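PDB 2YX6: dinitrogenase iron-molybdenum cofactor biosynthesis domain-containing protein from Pyrococcus horikoshii, which is of unknown cellular function but binds nucleotide, with ADP seen in its site, and probably belongs with the proteins of iron-molybdenum cofactor biosynthesis. Local coordinates for residues A[70-74]-A[75-79]; A[57-61]-A[62-66]; A[30-34]-A[35-39]. One frame throughout, in Å; residues are numbered along the deposited sequence.

Overall arrangement
From the N terminus, contact 3 comes first and turns the chain back at the tip of the hairpin between strands 26-33 and 36-44. Contact 2 follows, where helix 54-61 ends and the chain bends toward strand 66-68. Contact 1 comes last, at the entry from the loop after that strand into helix 74-82. The three lie in series along the chain, none enclosing or crossing another. Contacts 1 and 2 touch through Tyr79 and Asn57, and both reach the second subunit. Contact 3 lies on the other side of the chain's centre from contact 1, their centres about 25 Å apart.

Contact 1: A[70-74]-A[75-79]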
loop_
_atom_site.group_PDB
_atom_site.type_symbol
_atom_site.label_atom_id
_atom_site.label_comp_id
_atom_site.label_asym_id
_atom_site.label_seq_id
_atom_site.Cartn_x
_atom_site.Cartn_y
_atom_site.Cartn_z
ATOM N N TYR A 70 8.529 -8.955 3.870
ATOM C CA TYR A 70 9.150 -9.915 2.977
ATOM C C TYR A 70 8.035 -10.878 2.543
ATOM O O TYR A 70 7.344 -10.651 1.554
ATOM C CB TYR A 70 10.307 -10.641 3.683
ATOM C CG TYR A 70 11.043 -11.574 2.713
ATOM C CD1 TYR A 70 10.979 -12.951 2.853
ATOM C CD2 TYR A 70 11.754 -11.056 1.634
ATOM C CE1 TYR A 70 11.608 -13.817 1.914
ATOM C CE2 TYR A 70 12.411 -11.889 0.717
ATOM C CZ TYR A 70 12.350 -13.297 0.879
ATOM O OH TYR A 70 13.012 -14.148 -0.050
ATOM N N GLY A 71 7.805 -11.893 3.361
ATOM C CA GLY A 71 6.746 -12.862 3.122
ATOM C C GLY A 71 5.541 -12.641 4.043
ATOM O O GLY A 71 5.664 -12.246 5.199
ATOM N N ILE A 72 4.357 -12.900 3.511
ATOM C CA ILE A 72 3.141 -12.749 4.273
ATOM C C ILE A 72 2.117 -13.512 3.494
ATOM O O ILE A 72 2.254 -13.652 2.271
ATOM C CB ILE A 72 2.790 -11.238 4.421
ATOM C CG1 ILE A 72 1.375 -11.078 5.025
ATOM C CG2 ILE A 72 2.997 -10.550 3.069
ATOM C CD1 ILE A 72 0.933 -9.667 5.238
ATOM N N GLY A 73 1.141 -14.092 4.177
ATOM C CA GLY A 73 0.145 -14.916 3.500
ATOM C C GLY A 73 -0.894 -14.112 2.769
ATOM O O GLY A 73 -1.170 -12.973 3.106
ATOM N N ARG A 74 -1.502 -14.722 1.776
ATOM C CA ARG A 74 -2.545 -14.075 0.980
ATOM C C ARG A 74 -3.730 -13.617 1.807
ATOM O O ARG A 74 -4.267 -12.531 1.603
ATOM C CB ARG A 74 -3.034 -15.039 -0.080
ATOM C CG ARG A 74 -3.678 -14.379 -1.240
ATOM C CD ARG A 74 -5.035 -15.005 -1.595
ATOM N NE ARG A 74 -5.060 -16.462 -1.501
ATOM C CZ ARG A 74 -4.511 -17.326 -2.370
ATOM N NH1 ARG A 74 -3.821 -16.906 -3.423
ATOM N NH2 ARG A 74 -4.652 -18.637 -2.165
ATOM N N ARG A 75 -4.158 -14.485 2.723
ATOM C CA ARG A 75 -5.238 -14.181 3.643
ATOM C C ARG A 75 -4.952 -12.942 4.494
ATOM O O ARG A 75 -5.866 -12.130 4.682
ATOM C CB ARG A 75 -5.482 -15.385 4.553
ATOM C CG ARG A 75 -6.701 -15.253 5.422
ATOM C CD ARG A 75 -7.985 -15.212 4.588
ATOM N NE ARG A 75 -9.122 -14.624 5.333
ATOM C CZ ARG A 75 -9.417 -13.313 5.396
ATOM N NH1 ARG A 75 -10.480 -12.899 6.092
ATOM N NH2 ARG A 75 -8.661 -12.408 4.789
ATOM N N ALA A 76 -3.719 -12.823 5.013
ATOM C CA ALA A 76 -3.280 -11.658 5.839
ATOM C C ALA A 76 -3.319 -10.354 5.036
ATOM O O ALA A 76 -3.824 -9.335 5.526
ATOM C CB ALA A 76 -1.863 -11.885 6.453
ATOM N N ILE A 77 -2.813 -10.408 3.795
ATOM C CA ILE A 77 -2.839 -9.293 2.839
ATOM C C ILE A 77 -4.278 -8.901 2.642
ATOM O O ILE A 77 -4.617 -7.749 2.752
ATOM C CB ILE A 77 -2.247 -9.680 1.387
ATOM C CG1 ILE A 77 -0.712 -9.777 1.406
ATOM C CG2 ILE A 77 -2.609 -8.612 0.351
ATOM C CD1 ILE A 77 -0.078 -10.531 0.216
ATOM N N GLU A 78 -5.136 -9.869 2.334
ATOM C CA GLU A 78 -6.550 -9.514 2.091
ATOM C C GLU A 78 -7.222 -8.870 3.336
ATOM O O GLU A 78 -7.966 -7.871 3.243
ATOM C CB GLU A 78 -7.322 -10.759 1.656
ATOM C CG GLU A 78 -6.986 -11.171 0.253
ATOM C CD GLU A 78 -7.509 -12.559 -0.060
ATOM O OE1 GLU A 78 -7.870 -13.288 0.873
ATOM O OE2 GLU A 78 -7.572 -12.915 -1.239
ATOM N N TYR A 79 -6.900 -9.416 4.494
ATOM C CA TYR A 79 -7.414 -8.908 5.749
ATOM C C TYR A 79 -6.920 -7.438 5.961
ATOM O O TYR A 79 -7.695 -6.579 6.335
ATOM C CB TYR A 79 -7.028 -9.851 6.899
ATOM C CG TYR A 79 -7.900 -9.706 8.114
ATOM C CD1 TYR A 79 -8.686 -10.760 8.550
ATOM C CD2 TYR A 79 -7.958 -8.505 8.821
ATOM C CE1 TYR A 79 -9.523 -10.634 9.682
ATOM C CE2 TYR A 79 -8.759 -8.359 9.960
ATOM C CZ TYR A 79 -9.551 -9.429 10.377
ATOM O OH TYR A 79 -10.356 -9.300 11.503
#
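The backbone carbonyl of Arg74 receives the N-H of Glu78, with Glu78 N 2.9 Å from Arg74 O in a fairly straight bond. The Glu78 side chain folds back over the same oxygen: its CG packs 3.3 Å from Arg74 O. One residue earlier, Gly73 O accepts the N-H of Ile77, again one helical turn on, at 3.1 Å from Ile77 N and with an N-H...O angle of 169°. Gly73 is the N-cap residue, and these two bonds open helix 74-82.

Ahead of the cap, Ile72 lies against the first turn. With CG1 swung opposite its own backbone N (chi1 171°), the extended branch runs alongside Ala76, and Ile72 CG1 comes 3.6 Å from Ala76 CB. Its other branch, CG2, crosses the Ile77 side chain at an angle and meets Ile77 CG1 at 4.1 Å. Ile72 and Ile77 also pack on Val87, one of the residues that bind ADP.

On the outer side, Arg74 and Glu78 run side by side in the same direction, but the carboxylate meets the arginine's methylene, not its guanidinium: Glu78 OE2 lies 3.3 Å from Arg74 CD. The nearest charged atoms, Arg74 NE and Glu78 OE2, stay 4.4 Å apart, beyond a salt bridge, so any attraction is probably modest. Tyr111 of the second subunit packs on Arg75 and Glu78.

The whole is a glycine-containing strand-turn-helix beside the ADP site, with Ile77 near Asn81; its GxGxxA sequence resembles Rossmann-type loops, but the mixed sheet is of the ribonuclease H-like kind.

Contact 2: A[57-61]-A[62-66]; sequences NFIKD and HGAKI
The imidazole of His62 lies obliquely over one face of the Phe58 ring, the two planes 49° apart and their centroids 4.6 Å from each other. Its ND1 sits above that face, displaced toward the rim, while the closest approach is by carbon, Phe58 CE1 to His62 CE1 at 3.4 Å. At the edge of the imidazole, in its own plane, lies the carbonyl oxygen of Phe58. His62 ND1 donates to Phe58 O at 3.0 Å, which is consistent with a proton on this nitrogen. The same oxygen also takes the backbone N-H of His62, and the two donors arrive from opposite faces of the carbonyl plane. His62 CG stands beside its own backbone N (chi1 -79°), which swings the ring back over the last helical turn and lets both nitrogens reach one acceptor. With the imidazole replaced by an alanine, Phe58 O is likely to keep the backbone N-H at this position but lose its second donor, and the face of Phe58 its partner.

The helix closes in a Schellman motif with Gly63 as the C' residue. Gly63 N donates to Lys60 O at 2.9 Å, and with its positive phi of 84° the backbone here would press a side chain against the preceding carbonyl. Ala64 N turns back to Ile59 O in a weak bond. Alongside this bond, Ile59 CG2 packs 3.6 Å from Ala64 CB, joining the end of the helix to the chain that leaves it.

Phe29 of strand 26-33 stacks on His62 and also packs against Phe58, Ile59 and Ala64. Ala4 of strand 2-7 meets Ile59 and Ala64, and Phe80 of helix 74-82 meets Ile59, so Ile59 anchors the helix end on the sheet and also touches helix 74-82.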
loop_
_atom_site.group_PDB
_atom_site.type_symbol
_atom_site.label_atom_id
_atom_site.label_comp_id
_atom_site.label_asym_id
_atom_site.label_seq_id
_atom_site.Cartn_x
_atom_site.Cartn_y
_atom_site.Cartn_z
ATOM N N ASN A 57 -5.142 -6.144 13.039
ATOM C CA ASN A 57 -5.847 -5.235 13.904
ATOM C C ASN A 57 -4.828 -4.573 14.782
ATOM O O ASN A 57 -4.941 -3.422 15.073
ATOM C CB ASN A 57 -6.885 -5.998 14.747
ATOM C CG ASN A 57 -8.256 -6.151 14.030
ATOM O OD1 ASN A 57 -8.644 -5.344 13.170
ATOM N ND2 ASN A 57 -9.017 -7.137 14.461
ATOM N N PHE A 58 -3.832 -5.313 15.206
ATOM C CA PHE A 58 -2.703 -4.736 15.940
ATOM C C PHE A 58 -2.097 -3.578 15.162
ATOM O O PHE A 58 -1.968 -2.465 15.673
ATOM C CB PHE A 58 -1.671 -5.839 16.170
ATOM C CG PHE A 58 -0.417 -5.373 16.813
ATOM C CD1 PHE A 58 -0.410 -5.013 18.125
ATOM C CD2 PHE A 58 0.755 -5.226 16.065
ATOM C CE1 PHE A 58 0.760 -4.551 18.734
ATOM C CE2 PHE A 58 1.905 -4.769 16.647
ATOM C CZ PHE A 58 1.908 -4.428 18.009
ATOM N N ILE A 59 -1.789 -3.826 13.883
ATOM C CA ILE A 59 -1.208 -2.782 13.007
ATOM C C ILE A 59 -2.144 -1.564 12.833
ATOM O O ILE A 59 -1.742 -0.435 13.094
ATOM C CB ILE A 59 -0.728 -3.425 11.674
ATOM C CG1 ILE A 59 0.358 -4.449 11.975
ATOM C CG2 ILE A 59 -0.233 -2.399 10.720
ATOM C CD1 ILE A 59 1.583 -3.826 12.740
ATOM N N LYS A 60 -3.402 -1.793 12.454
ATOM C CA LYS A 60 -4.409 -0.748 12.339
ATOM C C LYS A 60 -4.551 0.068 13.626
ATOM O O LYS A 60 -4.555 1.282 13.599
ATOM C CB LYS A 60 -5.752 -1.347 11.948
ATOM C CG LYS A 60 -6.762 -0.268 11.424
ATOM C CD LYS A 60 -8.162 -0.842 11.228
ATOM C CE LYS A 60 -9.202 0.171 10.710
ATOM N NZ LYS A 60 -10.649 -0.324 10.892
ATOM N N ASP A 61 -4.584 -0.624 14.767
ATOM C CA ASP A 61 -4.684 0.040 16.072
ATOM C C ASP A 61 -3.487 0.949 16.368
ATOM O O ASP A 61 -3.601 1.866 17.153
ATOM C CB ASP A 61 -4.839 -0.977 17.190
ATOM C CG ASP A 61 -6.170 -1.765 17.093
ATOM O OD1 ASP A 61 -7.137 -1.238 16.483
ATOM O OD2 ASP A 61 -6.213 -2.928 17.610
ATOM N N HIS A 62 -2.346 0.663 15.745
ATOM C CA HIS A 62 -1.183 1.531 15.828
ATOM C C HIS A 62 -1.081 2.619 14.772
ATOM O O HIS A 62 -0.104 3.342 14.729
ATOM C CB HIS A 62 0.070 0.682 15.877
ATOM C CG HIS A 62 0.328 0.110 17.243
ATOM N ND1 HIS A 62 -0.365 -0.976 17.735
ATOM C CD2 HIS A 62 1.165 0.508 18.238
ATOM C CE1 HIS A 62 0.063 -1.253 18.957
ATOM N NE2 HIS A 62 0.990 -0.366 19.285
ATOM N N GLY A 63 -2.103 2.785 13.969
ATOM C CA GLY A 63 -2.160 3.914 13.024
ATOM C C GLY A 63 -1.428 3.669 11.721
ATOM O O GLY A 63 -1.289 4.587 10.937
ATOM N N ALA A 64 -0.923 2.438 11.483
ATOM C CA ALA A 64 -0.076 2.231 10.284
ATOM C C ALA A 64 -1.006 2.069 9.101
ATOM O O ALA A 64 -2.048 1.405 9.213
ATOM C CB ALA A 64 0.805 1.058 10.454
ATOM N N LYS A 65 -0.685 2.711 7.976
ATOM C CA LYS A 65 -1.551 2.589 6.809
ATOM C C LYS A 65 -0.827 1.835 5.709
ATOM O O LYS A 65 -1.428 1.412 4.737
ATOM C CB LYS A 65 -1.960 3.988 6.300
ATOM C CG LYS A 65 -2.665 4.852 7.386
ATOM C CD LYS A 65 -3.782 5.701 6.765
ATOM C CE LYS A 65 -4.914 4.824 6.271
ATOM N NZ LYS A 65 -5.384 3.969 7.417
ATOM N N ILE A 66 0.474 1.640 5.894
ATOM C CA ILE A 66 1.252 0.812 4.971
ATOM C C ILE A 66 2.096 -0.192 5.752
ATOM O O ILE A 66 2.630 0.108 6.780
ATOM C CB ILE A 66 2.187 1.670 4.066
ATOM C CG1 ILE A 66 1.340 2.628 3.240
ATOM C CG2 ILE A 66 3.069 0.750 3.165
ATOM C CD1 ILE A 66 2.088 3.297 2.102
#

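Contact 3: A[30-34]-A[35-39]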
loop_
_atom_site.group_PDB
_atom_site.type_symbol
_atom_site.label_atom_id
_atom_site.label_comp_id
_atom_site.label_asym_id
_atom_site.label_seq_id
_atom_site.Cartn_x
_atom_site.Cartn_y
_atom_site.Cartn_z
ATOM N N VAL A 30 7.110 3.613 11.598
ATOM C CA VAL A 30 7.931 4.755 11.211
ATOM C C VAL A 30 7.041 5.845 10.668
ATOM O O VAL A 30 6.304 5.613 9.651
ATOM C CB VAL A 30 8.922 4.393 10.058
ATOM C CG1 VAL A 30 9.751 5.684 9.719
ATOM C CG2 VAL A 30 9.852 3.221 10.482
ATOM N N ASP A 31 7.106 7.025 11.290
ATOM C CA ASP A 31 6.383 8.166 10.802
ATOM C C ASP A 31 7.172 8.965 9.804
ATOM O O ASP A 31 8.239 9.511 10.129
ATOM C CB ASP A 31 5.998 9.100 11.932
ATOM C CG ASP A 31 4.887 8.548 12.736
ATOM O OD1 ASP A 31 5.046 7.432 13.259
ATOM O OD2 ASP A 31 3.866 9.246 12.850
ATOM N N ILE A 32 6.633 9.050 8.595
ATOM C CA ILE A 32 7.366 9.691 7.499
ATOM C C ILE A 32 6.596 10.962 7.094
ATOM O O ILE A 32 5.361 10.954 6.924
ATOM C CB ILE A 32 7.637 8.688 6.350
ATOM C CG1 ILE A 32 8.609 7.637 6.881
ATOM C CG2 ILE A 32 8.283 9.399 5.113
ATOM C CD1 ILE A 32 8.789 6.357 6.031
ATOM N N GLU A 33 7.327 12.062 6.983
ATOM C CA GLU A 33 6.760 13.328 6.502
ATOM C C GLU A 33 7.691 13.882 5.417
ATOM O O GLU A 33 8.804 14.306 5.722
ATOM C CB GLU A 33 6.633 14.289 7.669
ATOM C CG GLU A 33 5.683 13.776 8.727
ATOM C CD GLU A 33 4.237 13.671 8.223
ATOM O OE1 GLU A 33 4.027 13.416 6.986
ATOM O OE2 GLU A 33 3.307 13.855 9.069
ATOM N N GLY A 34 7.265 13.762 4.149
ATOM C CA GLY A 34 8.141 14.073 3.013
ATOM C C GLY A 34 9.332 13.125 2.929
ATOM O O GLY A 34 9.176 11.919 2.845
ATOM N N GLU A 35 10.528 13.693 2.939
ATOM C CA GLU A 35 11.771 12.932 2.903
ATOM C C GLU A 35 12.185 12.624 4.310
ATOM O O GLU A 35 13.228 12.032 4.498
ATOM C CB GLU A 35 12.885 13.747 2.212
ATOM C CG GLU A 35 12.535 14.170 0.735
ATOM C CD GLU A 35 13.376 15.345 0.194
ATOM O OE1 GLU A 35 13.867 16.181 1.013
ATOM O OE2 GLU A 35 13.511 15.462 -1.055
ATOM N N ASP A 36 11.363 13.003 5.298
ATOM C CA ASP A 36 11.792 13.040 6.705
ATOM C C ASP A 36 11.120 11.952 7.568
ATOM O O ASP A 36 9.920 11.740 7.510
ATOM C CB ASP A 36 11.719 14.457 7.349
ATOM C CG ASP A 36 13.113 15.185 7.357
ATOM O OD1 ASP A 36 13.737 15.507 8.419
ATOM O OD2 ASP A 36 13.639 15.468 6.275
ATOM N N VAL A 37 11.964 11.269 8.318
ATOM C CA VAL A 37 11.578 10.249 9.263
ATOM C C VAL A 37 11.408 11.003 10.573
ATOM O O VAL A 37 12.419 11.393 11.174
ATOM C CB VAL A 37 12.727 9.220 9.411
ATOM C CG1 VAL A 37 12.576 8.384 10.712
ATOM C CG2 VAL A 37 12.830 8.354 8.127
ATOM N N LYS A 38 10.162 11.214 10.992
ATOM C CA LYS A 38 9.835 12.008 12.171
ATOM C C LYS A 38 9.802 11.241 13.496
ATOM O O LYS A 38 9.908 11.818 14.559
ATOM C CB LYS A 38 8.494 12.705 11.939
ATOM C CG LYS A 38 8.635 14.027 11.178
ATOM C CD LYS A 38 8.603 15.222 12.125
ATOM C CE LYS A 38 7.186 15.767 12.336
ATOM N NZ LYS A 38 6.917 16.866 11.329
ATOM N N ASN A 39 9.608 9.933 13.437
ATOM C CA ASN A 39 9.447 9.154 14.637
ATOM C C ASN A 39 9.679 7.690 14.293
ATOM O O ASN A 39 9.244 7.242 13.206
ATOM C CB ASN A 39 8.047 9.398 15.144
ATOM C CG ASN A 39 7.854 8.967 16.567
ATOM O OD1 ASN A 39 7.448 7.825 16.852
ATOM N ND2 ASN A 39 8.082 9.894 17.488
#
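Asp36 and Glu33 bond to each other twice through the backbone. Glu33 N reaches Asp36 O at 2.7 Å, almost in line with the carbonyl, whereas Asp36 N comes to Glu33 O from above the carbonyl plane. This pair closes a type II' turn in which Gly34 takes a positive phi of 65°; a beta carbon there would collide with the next amide nitrogen.

Farther along, Asp31 O accepts from Lys38 N at 2.7 Å, and Asp31 N donates to Asn39 O at 2.9 Å. The backbone N and O of Asp31 are thus both satisfied, but by successive residues of the other strand: the register slips by one between Asp31 and Ile32, a beta bulge. Asn39 O and Asp36 O each receive a CA-H...O contact as well, from Val30 and Ile32.

The Asp31 and Asn39 side chains lie alongside each other and touch through their CB atoms, 3.8 Å apart. The carboxylate of Asp31 finds its charge partner elsewhere, in Arg2. Glu33 and Lys38 likewise meet through carbon, with Glu33 CG 3.8 Å from Lys38 CG. Val30 CG1, turned opposite its own backbone N (chi1 180°), comes 4.0 Å from Val37 CG1, and helix 95-103 packs against both valines.

The hairpin tip therefore probably rests chiefly on four backbone hydrogen bonds, its charged side chains contributing mainly their aliphatic parts to the contact.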